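Side-chain contacts in sugar ABC transporter substrate-binding protein, BlMnBP1 (Bifidobacterium animalis subsp. lactis ATCC 27673, PDB 6I5R), which binds mannobiose and related manno-oligosaccharides and probably hands them to the ABC transporter that takes them into the cell: residues I22-I27 and E125-L130; I27-T32 and M344-G349; K245-A250 and K409-I414; D249-G254 and V416-R421. All blocks are in the same frame, centred on the assembly; numbering follows the deposited sequence.

Overall arrangement
The contacts fall into two pairs on opposite sides of the chain's centre. Interactions 1 and 2 have centres 11 Å apart and share Ile27. They tie the N-terminal residues before strand 38-44 to the loop 125-130 and to the end of helix 331-346. Interactions 3 and 4 have centres 8 Å apart and both join helix 239-252 to helix 409-420. The centre of either contact in one pair lies 39 to 49 Å from those in the other. Along the chain, interaction 1 closes before interactions 3 and 4 open, whereas interaction 2 crosses both. An N-terminal loop and a pair of helices distant in sequence are thus packed within a solute-binding protein fold.

Interaction 1: residues I22-I27 and E125-L130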
# COMPACT_ATOMS: atom_id res chain seq x y z
N ILE A 22 -13.58 -23.51 -12.42
CA ILE A 22 -14.11 -23.18 -11.09
C ILE A 22 -13.80 -21.71 -10.80
O ILE A 22 -12.64 -21.29 -10.89
CB ILE A 22 -13.50 -24.08 -10.01
CG1 ILE A 22 -13.55 -25.55 -10.40
CG2 ILE A 22 -14.20 -23.88 -8.67
CD1 ILE A 22 -12.62 -26.43 -9.55
N THR A 23 -14.82 -20.95 -10.43
CA THR A 23 -14.57 -19.59 -9.99
C THR A 23 -14.39 -19.58 -8.48
O THR A 23 -14.78 -20.51 -7.78
CB THR A 23 -15.68 -18.61 -10.39
OG1 THR A 23 -16.93 -19.01 -9.83
CG2 THR A 23 -15.78 -18.52 -11.92
N TYR A 24 -13.79 -18.50 -7.99
CA TYR A 24 -13.52 -18.39 -6.56
C TYR A 24 -14.76 -18.55 -5.68
O TYR A 24 -14.68 -19.26 -4.67
CB TYR A 24 -12.82 -17.04 -6.33
CG TYR A 24 -12.60 -16.63 -4.90
CD1 TYR A 24 -13.63 -16.09 -4.14
CD2 TYR A 24 -11.34 -16.71 -4.35
CE1 TYR A 24 -13.40 -15.69 -2.84
CE2 TYR A 24 -11.10 -16.30 -3.06
CZ TYR A 24 -12.13 -15.81 -2.30
OH TYR A 24 -11.88 -15.42 -1.00
N PRO A 25 -15.90 -17.92 -5.97
CA PRO A 25 -17.07 -18.12 -5.10
C PRO A 25 -17.55 -19.57 -5.04
O PRO A 25 -18.24 -19.95 -4.08
CB PRO A 25 -18.14 -17.19 -5.71
CG PRO A 25 -17.34 -16.16 -6.53
CD PRO A 25 -16.16 -16.95 -7.06
N GLU A 26 -17.20 -20.38 -6.05
CA GLU A 26 -17.65 -21.77 -6.20
C GLU A 26 -16.83 -22.74 -5.36
O GLU A 26 -17.22 -23.91 -5.22
CB GLU A 26 -17.59 -22.15 -7.68
CG GLU A 26 -18.68 -21.50 -8.57
CD GLU A 26 -18.57 -21.85 -10.05
OE1 GLU A 26 -17.43 -21.93 -10.57
OE2 GLU A 26 -19.63 -22.07 -10.72
N ILE A 27 -15.73 -22.27 -4.76
CA ILE A 27 -14.89 -23.11 -3.92
C ILE A 27 -15.55 -23.24 -2.55
O ILE A 27 -15.82 -22.23 -1.89
CB ILE A 27 -13.48 -22.52 -3.80
CG1 ILE A 27 -12.80 -22.49 -5.16
CG2 ILE A 27 -12.63 -23.30 -2.81
CD1 ILE A 27 -11.49 -21.81 -5.12
N GLU A 125 -17.63 -9.22 -5.92
CA GLU A 125 -17.98 -8.22 -4.91
C GLU A 125 -18.98 -8.76 -3.90
O GLU A 125 -19.21 -8.12 -2.87
CB GLU A 125 -18.49 -6.95 -5.59
CG GLU A 125 -19.90 -7.00 -6.09
CD GLU A 125 -20.34 -5.69 -6.74
OE1 GLU A 125 -21.57 -5.53 -6.99
OE2 GLU A 125 -19.45 -4.85 -7.02
N LYS A 126 -19.59 -9.91 -4.18
CA LYS A 126 -20.46 -10.55 -3.20
C LYS A 126 -19.68 -11.28 -2.11
O LYS A 126 -20.26 -11.60 -1.06
CB LYS A 126 -21.39 -11.55 -3.89
CG LYS A 126 -22.22 -10.95 -5.02
CD LYS A 126 -23.26 -11.94 -5.65
CE LYS A 126 -23.98 -11.25 -6.81
NZ LYS A 126 -25.02 -12.03 -7.50
N VAL A 127 -18.39 -11.53 -2.29
CA VAL A 127 -17.67 -12.38 -1.36
C VAL A 127 -16.34 -11.78 -0.92
O VAL A 127 -15.73 -12.25 0.04
CB VAL A 127 -17.45 -13.78 -1.99
CG1 VAL A 127 -18.79 -14.45 -2.19
CG2 VAL A 127 -16.70 -13.68 -3.28
N ILE A 128 -15.89 -10.73 -1.60
CA ILE A 128 -14.73 -9.99 -1.12
C ILE A 128 -14.96 -8.49 -1.26
O ILE A 128 -15.73 -8.03 -2.11
CB ILE A 128 -13.42 -10.37 -1.85
CG1 ILE A 128 -13.51 -9.98 -3.31
CG2 ILE A 128 -13.12 -11.86 -1.70
CD1 ILE A 128 -12.20 -10.25 -4.06
N LYS A 129 -14.24 -7.74 -0.43
CA LYS A 129 -14.06 -6.31 -0.57
C LYS A 129 -13.03 -5.99 -1.66
O LYS A 129 -12.16 -6.80 -2.00
CB LYS A 129 -13.60 -5.70 0.75
CG LYS A 129 -14.54 -5.99 1.90
CD LYS A 129 -14.03 -5.47 3.23
CE LYS A 129 -14.79 -6.15 4.36
NZ LYS A 129 -14.31 -5.82 5.73
N LEU A 130 -13.16 -4.80 -2.23
CA LEU A 130 -12.18 -4.27 -3.17
C LEU A 130 -12.06 -5.15 -4.41
O LEU A 130 -10.98 -5.30 -4.97
CB LEU A 130 -10.83 -4.11 -2.49
CG LEU A 130 -10.92 -3.24 -1.24
CD1 LEU A 130 -9.61 -3.31 -0.44
CD2 LEU A 130 -11.21 -1.79 -1.60
O HOH W 1 -13.95 -14.42 0.35
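The ring of Tyr24 meets Val127 at its edge, with methyl CG2 of Val127 near the ring plane and 3.9 Å from CE1 of Tyr24. Pro25 CD and a water also lie at the ring edge, in its plane. The CG2 methyl of Ile128 approaches obliquely. Lys342 of helix 331-346 adds a cation-pi contact to the ring. Here the N-terminal residues of a solute-binding protein fold settle against the loop that follows helix 121-124. Tyr24 opens a short 3-10 turn, residues 24-26. Its CG stands anti to the backbone N (chi1 173°), and this sends the ring across to the loop. The Ile128 methyl reaches the far end of the ring, with CG2 3.8 Å from OH of Tyr24. Pro25 adds a lighter touch, its CG 4.1 Å from CG2 of Val127, so that one valine methyl serves both residues. The polar end of Tyr24 is satisfied through the water. Tyr24 OH donates to it at 2.7 Å, and the water donates to Val127 O at 2.8 Å. Replacing Tyr24 by an alanine would probably open a gap beside the Val127 and Ile128 methyls and leave the water without its phenolic donor. Ile143 of strand 139-155 touches both Tyr24 and Ile128 and places the contact against the sheet. The turn itself is held by Glu26: Thr23 N donates to Glu26 OE1 at 2.8 Å, nearly straight at 178°, on the anti side of the carboxylate.

Interaction 2: residues I27-T32 and M344-G349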
# COMPACT_ATOMS: atom_id res chain seq x y z
N ILE A 27 -15.73 -22.27 -4.76
CA ILE A 27 -14.89 -23.11 -3.92
C ILE A 27 -15.55 -23.24 -2.55
O ILE A 27 -15.82 -22.23 -1.89
CB ILE A 27 -13.48 -22.52 -3.80
CG1 ILE A 27 -12.80 -22.49 -5.16
CG2 ILE A 27 -12.63 -23.30 -2.81
CD1 ILE A 27 -11.49 -21.81 -5.12
N LYS A 28 -15.73 -24.48 -2.10
CA LYS A 28 -16.15 -24.79 -0.74
C LYS A 28 -14.93 -25.25 0.04
O LYS A 28 -14.53 -26.42 -0.06
CB LYS A 28 -17.21 -25.88 -0.79
CG LYS A 28 -18.53 -25.57 -1.60
CD LYS A 28 -19.32 -26.91 -1.83
CE LYS A 28 -20.75 -26.59 -2.27
NZ LYS A 28 -21.50 -27.81 -2.75
N LEU A 29 -14.33 -24.33 0.79
CA LEU A 29 -13.12 -24.67 1.53
C LEU A 29 -13.33 -25.87 2.47
O LEU A 29 -14.26 -25.88 3.31
CB LEU A 29 -12.63 -23.47 2.34
CG LEU A 29 -12.00 -22.37 1.57
CD1 LEU A 29 -11.69 -21.18 2.51
CD2 LEU A 29 -10.71 -22.83 0.88
N GLY A 30 -12.46 -26.89 2.35
CA GLY A 30 -12.61 -28.13 3.11
C GLY A 30 -13.28 -29.22 2.33
O GLY A 30 -13.22 -30.38 2.74
N GLU A 31 -13.87 -28.90 1.20
CA GLU A 31 -14.47 -29.92 0.36
C GLU A 31 -13.92 -29.89 -1.05
O GLU A 31 -13.52 -30.95 -1.60
CB GLU A 31 -15.99 -29.70 0.37
CG GLU A 31 -16.57 -30.00 1.74
CD GLU A 31 -16.48 -31.46 2.12
OE1 GLU A 31 -16.17 -32.28 1.22
OE2 GLU A 31 -16.72 -31.79 3.32
N THR A 32 -13.87 -28.71 -1.65
CA THR A 32 -13.35 -28.58 -3.01
C THR A 32 -11.84 -28.82 -3.05
O THR A 32 -11.11 -28.37 -2.17
CB THR A 32 -13.63 -27.18 -3.56
OG1 THR A 32 -15.00 -26.86 -3.31
CG2 THR A 32 -13.33 -27.10 -5.07
N MET A 344 -6.48 -18.08 2.69
CA MET A 344 -5.85 -16.87 3.23
C MET A 344 -6.90 -15.80 3.49
O MET A 344 -6.89 -15.15 4.55
CB MET A 344 -4.79 -16.36 2.26
CG MET A 344 -3.47 -17.11 2.30
SD MET A 344 -2.69 -17.21 3.93
CE MET A 344 -2.49 -15.47 4.39
N THR A 345 -7.82 -15.60 2.55
CA THR A 345 -8.79 -14.52 2.67
C THR A 345 -9.82 -14.79 3.75
O THR A 345 -10.09 -13.92 4.58
CB THR A 345 -9.50 -14.29 1.32
OG1 THR A 345 -8.52 -14.00 0.33
CG2 THR A 345 -10.47 -13.14 1.43
N GLU A 346 -10.39 -15.99 3.78
CA GLU A 346 -11.55 -16.24 4.63
C GLU A 346 -11.19 -16.86 5.97
O GLU A 346 -11.90 -16.60 6.95
CB GLU A 346 -12.54 -17.17 3.93
CG GLU A 346 -13.01 -16.65 2.61
CD GLU A 346 -14.38 -17.15 2.26
OE1 GLU A 346 -14.89 -18.12 2.92
OE2 GLU A 346 -14.98 -16.56 1.32
N ASP A 347 -10.08 -17.60 6.05
CA ASP A 347 -9.81 -18.43 7.23
C ASP A 347 -8.51 -18.11 7.97
O ASP A 347 -8.45 -18.31 9.19
CB ASP A 347 -9.76 -19.93 6.84
CG ASP A 347 -11.14 -20.53 6.56
OD1 ASP A 347 -12.15 -19.82 6.48
OD2 ASP A 347 -11.24 -21.77 6.38
N SER A 348 -7.48 -17.63 7.28
CA SER A 348 -6.14 -17.59 7.87
C SER A 348 -6.06 -16.71 9.10
O SER A 348 -5.27 -17.00 10.02
CB SER A 348 -5.12 -17.08 6.85
OG SER A 348 -5.40 -15.75 6.49
N GLY A 349 -6.77 -15.58 9.11
CA GLY A 349 -6.53 -14.56 10.11
C GLY A 349 -5.43 -13.57 9.77
O GLY A 349 -5.07 -12.75 10.63
O HOH W 2 -14.00 -23.22 5.18
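Leu29 and Asp347 each hold CG anti to their own carbonyl carbon (chi1 -73° and -74°), and their side chains come at each other from opposite directions. The contact joins the loop before strand 38-44 to the C-terminal end of helix 331-346 in the solute-binding protein fold. Asp347 is the first residue past that helix to leave helical angles. Methyl CD1 of Leu29 does the touching. It lies 3.9 Å from OD2 of Asp347, a van der Waals approach to a carboxylate oxygen. The same CD1 is 4.3 Å from CB of Glu346, in the last turn of the helix. Polar atoms are joined only loosely. A water donates to Leu29 O at 3.3 Å and, weakly, to Asp347 OD2 at the same distance. Met69 of helix 59-69 touches both Leu29 and Asp347, so a second helix packs beside the pair. The loop that carries Leu29 is braced from within. Lys28 O accepts from both Glu31 N and Thr32 N. Gly30, with phi 97°, lets the chain turn between Lys28 and these two donors. The side chain of Thr32 adds to the closure: its OG1 accepts from Lys28 N at 2.8 Å.

Interaction 3: residues K245-A250 and K409-I414; sequences KTLYDA and KKIQDI
A pair of helices, 239-252 and 409-420, packs here in the solute-binding protein fold. The two short segments run in broadly the same direction, with axes 10.2 Å apart at closest approach and inclined by 40°. Leu247 and Ile411 cross obliquely. Their methyls CD2 of Leu247 and CG2 of Ile411 are 3.5 Å apart, tighter than usual for two carbons. Leu247 reaches over because its CG is anti to the backbone N (chi1 174°). Its CD2 also lies 4.2 Å from CG2 of Ile414. That Ile414 methyl sits 3.9 Å from CB of Tyr248 and near the plane of the tyrosine ring, at its edge. Tyr248 meets it with CB and the near edge of the ring, while its OH is hydrogen-bonded to Arg423 O. Trp432 of helix 425-443 touches both isoleucines. Met200 of helix 197-201 touches Leu247 and Ile411, so the seam is packed from other helices too. Lys245 and Asp249 form a salt bridge within their own helix, NZ to OD2 at 2.7 Å, on the syn lone pair of the carboxylate. This pair of charges takes no part in the contact, and what joins the two segments is close apolar packing, with shape rather than directional bonds setting the fit.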
# COMPACT_ATOMS: atom_id res chain seq x y z
N LYS A 245 4.65 18.59 -0.85
CA LYS A 245 5.27 19.70 -0.14
C LYS A 245 5.47 19.37 1.34
O LYS A 245 6.37 19.91 1.97
CB LYS A 245 4.41 20.96 -0.29
CG LYS A 245 4.94 22.18 0.46
CD LYS A 245 4.07 23.39 0.11
CE LYS A 245 4.80 24.73 0.37
NZ LYS A 245 5.06 24.92 1.82
N THR A 246 4.63 18.51 1.91
CA THR A 246 4.89 18.06 3.27
C THR A 246 6.25 17.40 3.37
O THR A 246 7.04 17.70 4.27
CB THR A 246 3.79 17.10 3.71
OG1 THR A 246 2.54 17.80 3.82
CG2 THR A 246 4.15 16.48 5.06
N LEU A 247 6.53 16.46 2.46
CA LEU A 247 7.84 15.82 2.49
C LEU A 247 8.94 16.83 2.20
O LEU A 247 9.96 16.87 2.90
CB LEU A 247 7.90 14.68 1.47
CG LEU A 247 9.26 14.04 1.31
CD1 LEU A 247 9.73 13.37 2.56
CD2 LEU A 247 9.17 13.00 0.18
N TYR A 248 8.75 17.64 1.15
CA TYR A 248 9.75 18.64 0.79
C TYR A 248 10.09 19.53 1.98
O TYR A 248 11.26 19.73 2.31
CB TYR A 248 9.25 19.50 -0.39
CG TYR A 248 10.27 20.50 -0.88
CD1 TYR A 248 10.51 21.68 -0.18
CD2 TYR A 248 11.03 20.26 -2.02
CE1 TYR A 248 11.47 22.56 -0.58
CE2 TYR A 248 11.98 21.17 -2.45
CZ TYR A 248 12.20 22.32 -1.71
OH TYR A 248 13.14 23.25 -2.10
N ASP A 249 9.06 20.07 2.63
CA ASP A 249 9.30 21.03 3.70
C ASP A 249 9.97 20.37 4.89
O ASP A 249 10.83 20.98 5.55
CB ASP A 249 7.98 21.66 4.16
CG ASP A 249 7.48 22.70 3.20
OD1 ASP A 249 8.24 23.11 2.29
OD2 ASP A 249 6.30 23.10 3.35
N ALA A 250 9.55 19.15 5.23
CA ALA A 250 10.15 18.46 6.37
C ALA A 250 11.65 18.28 6.17
O ALA A 250 12.42 18.41 7.13
CB ALA A 250 9.47 17.11 6.56
N LYS A 409 11.39 6.65 -7.17
CA LYS A 409 12.57 7.42 -7.53
C LYS A 409 12.25 8.91 -7.61
O LYS A 409 13.07 9.75 -7.21
CB LYS A 409 13.15 6.92 -8.87
CG LYS A 409 14.15 5.73 -8.79
CD LYS A 409 13.46 4.47 -8.44
CE LYS A 409 14.19 3.23 -8.93
NZ LYS A 409 15.32 2.85 -8.05
N LYS A 410 11.07 9.26 -8.09
CA LYS A 410 10.71 10.67 -8.18
C LYS A 410 10.57 11.29 -6.79
O LYS A 410 10.77 12.49 -6.61
CB LYS A 410 9.41 10.83 -8.97
CG LYS A 410 8.18 10.20 -8.29
CD LYS A 410 6.88 10.53 -9.03
CE LYS A 410 5.64 10.00 -8.33
NZ LYS A 410 5.55 8.52 -8.29
N ILE A 411 10.20 10.48 -5.80
CA ILE A 411 10.07 10.97 -4.43
C ILE A 411 11.44 11.13 -3.80
O ILE A 411 11.68 12.05 -3.02
CB ILE A 411 9.20 9.99 -3.61
CG1 ILE A 411 7.90 9.68 -4.32
CG2 ILE A 411 8.93 10.50 -2.20
CD1 ILE A 411 7.03 10.88 -4.57
N GLN A 412 12.36 10.22 -4.12
CA GLN A 412 13.75 10.41 -3.72
C GLN A 412 14.28 11.73 -4.25
O GLN A 412 15.00 12.44 -3.55
CB GLN A 412 14.59 9.21 -4.19
CG GLN A 412 14.31 7.96 -3.38
CD GLN A 412 14.97 6.70 -3.91
OE1 GLN A 412 15.27 6.59 -5.10
NE2 GLN A 412 15.19 5.73 -3.02
N ASP A 413 13.87 12.11 -5.47
CA ASP A 413 14.31 13.38 -6.04
C ASP A 413 13.79 14.55 -5.23
O ASP A 413 14.50 15.54 -5.02
CB ASP A 413 13.87 13.49 -7.50
CG ASP A 413 14.50 14.67 -8.21
OD1 ASP A 413 15.72 14.82 -8.07
OD2 ASP A 413 13.76 15.40 -8.94
N ILE A 414 12.56 14.45 -4.72
CA ILE A 414 12.06 15.50 -3.83
C ILE A 414 13.01 15.66 -2.65
O ILE A 414 13.40 16.78 -2.29
CB ILE A 414 10.63 15.19 -3.35
CG1 ILE A 414 9.66 15.21 -4.52
CG2 ILE A 414 10.21 16.22 -2.31
CD1 ILE A 414 8.24 14.81 -4.19

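Interaction 4: residues D249-G254 and V416-R421; sequences DAVANG and VDAANR
Val251 packs on Ala418 and Ala419 through its CB and one methyl. CB of Val251 is 4.0 Å from CB of Ala418, and CG1 of Val251 is 3.9 Å from CB of Ala419. CG1 lies anti to the backbone N (chi1 176°), which turns that methyl toward the alanines. Ala252 adds a looser pair, its CB 4.3 Å from CB of Ala418. Backbone atoms join this apolar group. CA of Ala252 lies 3.9 Å from O of Ala418, and the CA atoms of these two residues are only 5.0 Å apart. Small alanine side chains let the backbones come this near.

Helices 239-252 and 409-420 of the solute-binding protein fold both finish in this region. Gly254 ends the first with a Schellman motif: its phi is positive (74°), and two bonds lead back into the last turn. Arg421, just past the second helix, also has positive phi.

Polar contacts brace these ends. A water donates to Ala252 O at 3.1 Å; its link to Arg421 NH1 is doubtful, because that distance is too short to be trusted. The arginine side chain curls back, bringing its guanidinium group closer to helix 239-252. Arg423 forms a salt bridge with Asp417, and Gln175 of helix 171-184 is hydrogen-bonded to Asn253 ND2. Asn420 grips its own helix. Its ND2 donates to Val416 O at 3.0 Å (159° at the hydrogen), while the backbone N of Asn420 reaches that oxygen from the opposite face of the carbonyl plane.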
# COMPACT_ATOMS: atom_id res chain seq x y z
N ASP A 249 9.06 20.07 2.63
CA ASP A 249 9.30 21.03 3.70
C ASP A 249 9.97 20.37 4.89
O ASP A 249 10.83 20.98 5.55
CB ASP A 249 7.98 21.66 4.16
CG ASP A 249 7.48 22.70 3.20
OD1 ASP A 249 8.24 23.11 2.29
OD2 ASP A 249 6.30 23.10 3.35
N ALA A 250 9.55 19.15 5.23
CA ALA A 250 10.15 18.46 6.37
C ALA A 250 11.65 18.28 6.17
O ALA A 250 12.42 18.41 7.13
CB ALA A 250 9.47 17.11 6.56
N VAL A 251 12.07 17.97 4.94
CA VAL A 251 13.50 17.82 4.65
C VAL A 251 14.19 19.18 4.63
O VAL A 251 15.29 19.35 5.17
CB VAL A 251 13.69 17.08 3.32
CG1 VAL A 251 15.17 16.99 2.94
CG2 VAL A 251 13.06 15.68 3.39
N ALA A 252 13.58 20.14 3.95
CA ALA A 252 14.22 21.45 3.80
C ALA A 252 14.35 22.15 5.14
O ALA A 252 15.33 22.88 5.36
CB ALA A 252 13.42 22.31 2.82
N ASN A 253 13.37 21.96 6.03
CA ASN A 253 13.37 22.54 7.37
C ASN A 253 14.34 21.86 8.32
O ASN A 253 14.51 22.31 9.46
CB ASN A 253 11.95 22.48 7.96
CG ASN A 253 10.99 23.50 7.32
OD1 ASN A 253 11.43 24.51 6.79
ND2 ASN A 253 9.67 23.20 7.35
N GLY A 254 15.00 20.80 7.87
CA GLY A 254 15.93 20.07 8.71
C GLY A 254 15.25 19.21 9.75
O GLY A 254 15.80 19.00 10.83
N VAL A 416 16.15 14.76 -2.38
CA VAL A 416 17.45 15.25 -2.83
C VAL A 416 17.38 16.74 -3.09
O VAL A 416 18.26 17.51 -2.69
CB VAL A 416 17.91 14.51 -4.10
CG1 VAL A 416 19.10 15.20 -4.67
CG2 VAL A 416 18.24 13.06 -3.83
N ASP A 417 16.33 17.18 -3.81
CA ASP A 417 16.23 18.58 -4.23
C ASP A 417 16.01 19.48 -3.02
O ASP A 417 16.59 20.57 -2.93
CB ASP A 417 15.10 18.76 -5.26
CG ASP A 417 15.42 18.14 -6.59
OD1 ASP A 417 16.49 17.53 -6.70
OD2 ASP A 417 14.58 18.22 -7.51
N ALA A 418 15.21 19.00 -2.06
CA ALA A 418 14.93 19.79 -0.88
C ALA A 418 16.15 19.89 0.01
O ALA A 418 16.42 20.96 0.57
CB ALA A 418 13.74 19.18 -0.14
N ALA A 419 16.93 18.81 0.12
CA ALA A 419 18.11 18.82 0.97
C ALA A 419 19.23 19.65 0.38
O ALA A 419 20.00 20.29 1.12
CB ALA A 419 18.60 17.40 1.20
N ASN A 420 19.38 19.66 -0.95
CA ASN A 420 20.45 20.43 -1.57
C ASN A 420 19.99 21.77 -2.12
O ASN A 420 20.80 22.50 -2.70
CB ASN A 420 21.13 19.60 -2.70
CG ASN A 420 21.86 18.37 -2.15
OD1 ASN A 420 23.03 18.44 -1.70
ND2 ASN A 420 21.18 17.23 -2.21
N ARG A 421 18.71 22.12 -1.95
CA ARG A 421 18.16 23.41 -2.36
C ARG A 421 18.35 23.67 -3.85
O ARG A 421 18.58 24.79 -4.29
CB ARG A 421 18.76 24.56 -1.52
CG ARG A 421 18.51 24.46 -0.01
CD ARG A 421 19.21 25.54 0.85
NE ARG A 421 20.50 25.08 1.35
CZ ARG A 421 20.71 24.50 2.53
NH1 ARG A 421 19.73 24.30 3.42
NH2 ARG A 421 21.94 24.12 2.83
O HOH W 3 17.36 23.87 3.22